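Local coordinates for protein 4-oxalocrotonate decarboxylase NahK (Pseudomonas putida, PDB 5D2K) that catalyses the metal-assisted decarboxylation of 4-oxalocrotonate, a vinylogous beta-keto acid, to 2-oxopent-4-enoate in the bacterial breakdown of naphthalene, at residues Arg8-Arg12 / Glu13-Ala17; Glu183-Leu187 / Arg188-Val192. The protein carries 1 engineered substitution. All blocks are in the same frame, centred on the assembly; numbering follows the deposited sequence.

Interaction 1: residues Arg8-Arg12 / Glu13-Ala17; sequences RTLTR and EQVLA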
# COMPACT_ATOMS: atom_id res chain seq x y z
N ARG A 8 -20.12 -7.78 12.35
CA ARG A 8 -19.03 -7.58 13.30
C ARG A 8 -19.09 -8.60 14.43
O ARG A 8 -20.18 -8.99 14.85
CB ARG A 8 -19.07 -6.16 13.87
CG ARG A 8 -18.61 -5.10 12.88
CD ARG A 8 -18.89 -3.69 13.39
NE ARG A 8 -18.15 -2.69 12.62
CZ ARG A 8 -18.58 -2.14 11.49
NH1 ARG A 8 -19.77 -2.48 10.99
NH2 ARG A 8 -17.83 -1.24 10.87
N THR A 9 -17.93 -9.04 14.92
CA THR A 9 -17.90 -9.99 16.04
C THR A 9 -17.07 -9.51 17.23
O THR A 9 -17.18 -10.06 18.33
CB THR A 9 -17.36 -11.38 15.60
OG1 THR A 9 -15.97 -11.28 15.26
CG2 THR A 9 -18.14 -11.94 14.43
N LEU A 10 -16.24 -8.49 17.02
CA LEU A 10 -15.43 -7.96 18.10
C LEU A 10 -16.22 -7.01 19.00
O LEU A 10 -17.13 -6.31 18.55
CB LEU A 10 -14.21 -7.22 17.55
CG LEU A 10 -13.17 -8.02 16.76
CD1 LEU A 10 -12.09 -7.08 16.26
CD2 LEU A 10 -12.57 -9.15 17.60
N THR A 11 -15.86 -6.99 20.28
CA THR A 11 -16.33 -5.95 21.18
C THR A 11 -15.50 -4.69 20.92
O THR A 11 -14.40 -4.79 20.36
CB THR A 11 -16.19 -6.34 22.66
OG1 THR A 11 -14.80 -6.46 23.00
CG2 THR A 11 -16.89 -7.67 22.93
N ARG A 12 -16.01 -3.53 21.34
CA ARG A 12 -15.25 -2.29 21.18
C ARG A 12 -13.91 -2.36 21.93
O ARG A 12 -12.87 -1.95 21.40
CB ARG A 12 -16.05 -1.08 21.67
CG ARG A 12 -15.23 0.20 21.67
CD ARG A 12 -16.03 1.46 21.95
NE ARG A 12 -15.11 2.58 22.08
CZ ARG A 12 -14.61 3.25 21.05
NH1 ARG A 12 -14.97 2.93 19.81
NH2 ARG A 12 -13.76 4.25 21.25
N GLU A 13 -13.94 -2.91 23.14
CA GLU A 13 -12.72 -3.11 23.92
C GLU A 13 -11.68 -3.91 23.14
O GLU A 13 -10.48 -3.59 23.18
CB GLU A 13 -13.05 -3.81 25.24
CG GLU A 13 -11.84 -4.06 26.11
CD GLU A 13 -11.84 -5.44 26.74
OE1 GLU A 13 -11.68 -6.43 25.99
OE2 GLU A 13 -12.02 -5.53 27.97
N GLN A 14 -12.12 -4.95 22.44
CA GLN A 14 -11.20 -5.78 21.66
C GLN A 14 -10.63 -5.02 20.46
O GLN A 14 -9.45 -5.16 20.14
CB GLN A 14 -11.90 -7.06 21.19
CG GLN A 14 -12.12 -8.05 22.35
CD GLN A 14 -13.14 -9.12 22.03
OE1 GLN A 14 -13.85 -9.06 21.03
NE2 GLN A 14 -13.23 -10.11 22.91
N VAL A 15 -11.46 -4.24 19.79
CA VAL A 15 -10.95 -3.40 18.69
C VAL A 15 -9.83 -2.48 19.18
O VAL A 15 -8.76 -2.41 18.57
CB VAL A 15 -12.08 -2.54 18.06
CG1 VAL A 15 -11.49 -1.56 17.04
CG2 VAL A 15 -13.10 -3.42 17.39
N LEU A 16 -10.07 -1.78 20.29
CA LEU A 16 -9.07 -0.85 20.82
C LEU A 16 -7.79 -1.56 21.23
O LEU A 16 -6.70 -1.10 20.94
CB LEU A 16 -9.64 -0.06 22.00
CG LEU A 16 -10.95 0.69 21.74
CD1 LEU A 16 -11.35 1.51 22.96
CD2 LEU A 16 -10.87 1.57 20.50
N ALA A 17 -7.94 -2.71 21.90
CA ALA A 17 -6.77 -3.44 22.38
C ALA A 17 -6.01 -4.14 21.24
O ALA A 17 -4.76 -4.20 21.27
CB ALA A 17 -7.21 -4.45 23.44
O HOH W 1 -14.83 -11.39 19.89
O HOH W 2 -14.41 -7.54 25.33

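Interaction 2: residues Glu183-Leu187 / Arg188-Val192; sequences EEVDL and RTLGV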
# COMPACT_ATOMS: atom_id res chain seq x y z
N GLU A 183 -2.54 13.10 -18.71
CA GLU A 183 -2.70 13.06 -20.16
C GLU A 183 -1.39 12.74 -20.88
O GLU A 183 -1.40 12.34 -22.05
CB GLU A 183 -3.26 14.39 -20.67
CG GLU A 183 -2.26 15.53 -20.66
CD GLU A 183 -2.87 16.82 -21.19
OE1 GLU A 183 -4.03 16.79 -21.65
OE2 GLU A 183 -2.18 17.87 -21.14
N GLU A 184 -0.27 12.92 -20.19
CA GLU A 184 1.06 12.65 -20.75
C GLU A 184 1.54 11.21 -20.53
O GLU A 184 2.57 10.81 -21.07
CB GLU A 184 2.11 13.57 -20.13
CG GLU A 184 1.88 15.05 -20.25
CD GLU A 184 2.95 15.83 -19.50
OE1 GLU A 184 2.64 16.40 -18.44
OE2 GLU A 184 4.10 15.83 -19.97
N VAL A 185 0.82 10.46 -19.71
CA VAL A 185 1.26 9.13 -19.29
C VAL A 185 0.16 8.09 -19.49
O VAL A 185 -0.95 8.23 -18.97
CB VAL A 185 1.67 9.11 -17.80
CG1 VAL A 185 2.36 7.78 -17.46
CG2 VAL A 185 2.58 10.30 -17.46
N ASP A 186 0.48 7.03 -20.23
CA ASP A 186 -0.45 5.91 -20.39
C ASP A 186 -0.21 4.93 -19.25
O ASP A 186 0.77 4.18 -19.27
CB ASP A 186 -0.25 5.24 -21.75
CG ASP A 186 -1.30 4.17 -22.05
OD1 ASP A 186 -1.75 3.48 -21.12
OD2 ASP A 186 -1.66 4.03 -23.24
N LEU A 187 -1.08 4.94 -18.25
CA LEU A 187 -0.87 4.08 -17.08
C LEU A 187 -1.10 2.61 -17.38
O LEU A 187 -0.64 1.75 -16.63
CB LEU A 187 -1.78 4.52 -15.93
CG LEU A 187 -1.48 5.93 -15.41
CD1 LEU A 187 -2.42 6.27 -14.26
CD2 LEU A 187 -0.01 6.06 -14.99
N ARG A 188 -1.82 2.32 -18.47
CA ARG A 188 -2.08 0.92 -18.82
C ARG A 188 -0.83 0.26 -19.42
O ARG A 188 -0.52 -0.89 -19.11
CB ARG A 188 -3.25 0.83 -19.81
CG ARG A 188 -3.64 -0.61 -20.16
CD ARG A 188 -4.76 -0.64 -21.20
NE ARG A 188 -4.35 -0.07 -22.48
CZ ARG A 188 -3.90 -0.79 -23.50
NH1 ARG A 188 -3.77 -2.10 -23.39
NH2 ARG A 188 -3.57 -0.19 -24.64
N THR A 189 -0.12 1.01 -20.25
CA THR A 189 1.02 0.45 -20.96
C THR A 189 2.36 0.83 -20.34
O THR A 189 3.41 0.46 -20.86
CB THR A 189 1.02 0.88 -22.45
OG1 THR A 189 1.19 2.30 -22.56
CG2 THR A 189 -0.30 0.47 -23.12
N LEU A 190 2.32 1.56 -19.23
CA LEU A 190 3.53 1.99 -18.53
C LEU A 190 4.38 0.79 -18.13
O LEU A 190 3.94 -0.04 -17.35
CB LEU A 190 3.16 2.79 -17.28
CG LEU A 190 4.33 3.28 -16.42
CD1 LEU A 190 5.17 4.29 -17.18
CD2 LEU A 190 3.80 3.88 -15.12
N GLY A 191 5.59 0.69 -18.69
CA GLY A 191 6.49 -0.39 -18.33
C GLY A 191 7.33 -0.04 -17.12
O GLY A 191 7.78 1.09 -16.97
N VAL A 192 7.53 -1.03 -16.25
CA VAL A 192 8.30 -0.85 -15.03
C VAL A 192 9.34 -1.96 -14.88
O VAL A 192 9.00 -3.13 -15.01
CB VAL A 192 7.36 -0.81 -13.81
CG1 VAL A 192 8.13 -0.47 -12.57
CG2 VAL A 192 6.24 0.20 -14.02
O HOH W 3 -2.31 2.76 -25.56
O HOH W 4 0.68 3.88 -24.95

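Interaction 1: residues Arg8-Arg12 / Glu13-Ala17
Leu16 lays its two methyls against one face of the Arg12 guanidinium, CD2 about 4.0 Å above the plane and displaced toward the rim, with CD1 as near to Arg12 NH2 as to NE. Arg12 is extended as far as NE, its CG anti to the backbone N (chi1 174°). The other flat group, the side-chain amide of Gln14, runs back past Thr11 and presents its oxygen to the backbone: Thr11 N donates to Gln14 OE1 at 3.0 Å in a nearly straight bond (169°), although the N-H reaches the oxygen from above the amide plane. In return Gln14 N donates to Thr11 OG1 at 3.1 Å. This reciprocal pair is a capping box, with Thr11 as the N-cap of helix 12-27. The threonine hydroxyl sits between its own N and carbonyl carbon (chi1 66°), where it faces the first turn. Below the cap the helix proper takes over, Val15 N bonding to Thr11 O and Leu16 N to Arg12 O. One water joins Thr9 O to Gln14 OE1, and another links Thr11 OG1 with Glu13 OE1. Cutting Gln14 back to an alanine would probably leave Thr11 N without its side-chain acceptor and take one acceptor from the water at Thr9 O, weakening the cap. On the apolar side, Leu10 CB meets Val15 CG2 at 4.0 Å. Leu10 also rests on Val50 of helix 44-60 and on Phe39, which Gln14 touches too, while Asp46 of that helix accepts from Thr9 OG1 and Leu10 N, tying the start of helix 12-27 to its neighbour.

Interaction 2: residues Glu183-Leu187 / Arg188-Val192
Asp186 OD1 reaches over the turn to two successive backbone amides. Thr189 N donates to it at 3.1 Å, approaching from well above the carboxylate plane, and Arg188 N adds a weak, bent bond at 2.9 Å (128°). With CG anti to its own N (chi1 -173°), the aspartate folds its carboxylate forward over the residues that follow, an Asx turn whose defining bond, from Arg188 N, is weak and is reinforced by Thr189 N one residue further on. The Thr189 side chain crosses it at about a right angle, OG1 lying 3.2 Å from Asp186 CG. Water supplies the link between the polar ends: one molecule donates to Asp186 OD2 at 2.7 Å and accepts weakly from Arg188 NH2, and a second connects OD2 with Thr189 OG1. Asp186 OD1 lies 4.6 Å from Arg188 NE and well out of the guanidinium plane, so only a loose attraction of charges is likely. Thr189 CG2 sits over one face of that guanidinium, toward its rim.

The turn feeds strand 191-196 of the five-stranded mixed sheet, within the FAA hydrolase C-terminal family region. On its inner side Leu187 CD2 and Leu190 CD2 come within 4.4 Å, and both leucines lean on Ile117 of strand 112-121. Leu187 O is buried here with no polar partner. Farther along, Gly191 N bonds to Gln259 OE1, while the backbones of Leu190 and Val192 pair with Gly206 and Gly204.

Interaction 1 comes first along the chain and closes long before interaction 2 opens. Their centres are about 43 Å apart, with about 30 Å between nearest atoms, on opposite sides of the chain's centre. They share no helix or strand: residues 8-17 begin helix 12-27, which lies beside helix 44-60 near the N-terminus, whereas residues 183-192 lead into strand 191-196 of the five-stranded sheet. Interaction 1 thus caps the start of a helix, and interaction 2 is a turn leading into a strand. Interaction 1 lies away from the annotated sites; interaction 2 is nearer, the Leu190 side chain being about 9 Å from that of Glu116, a ligand of the magnesium ion.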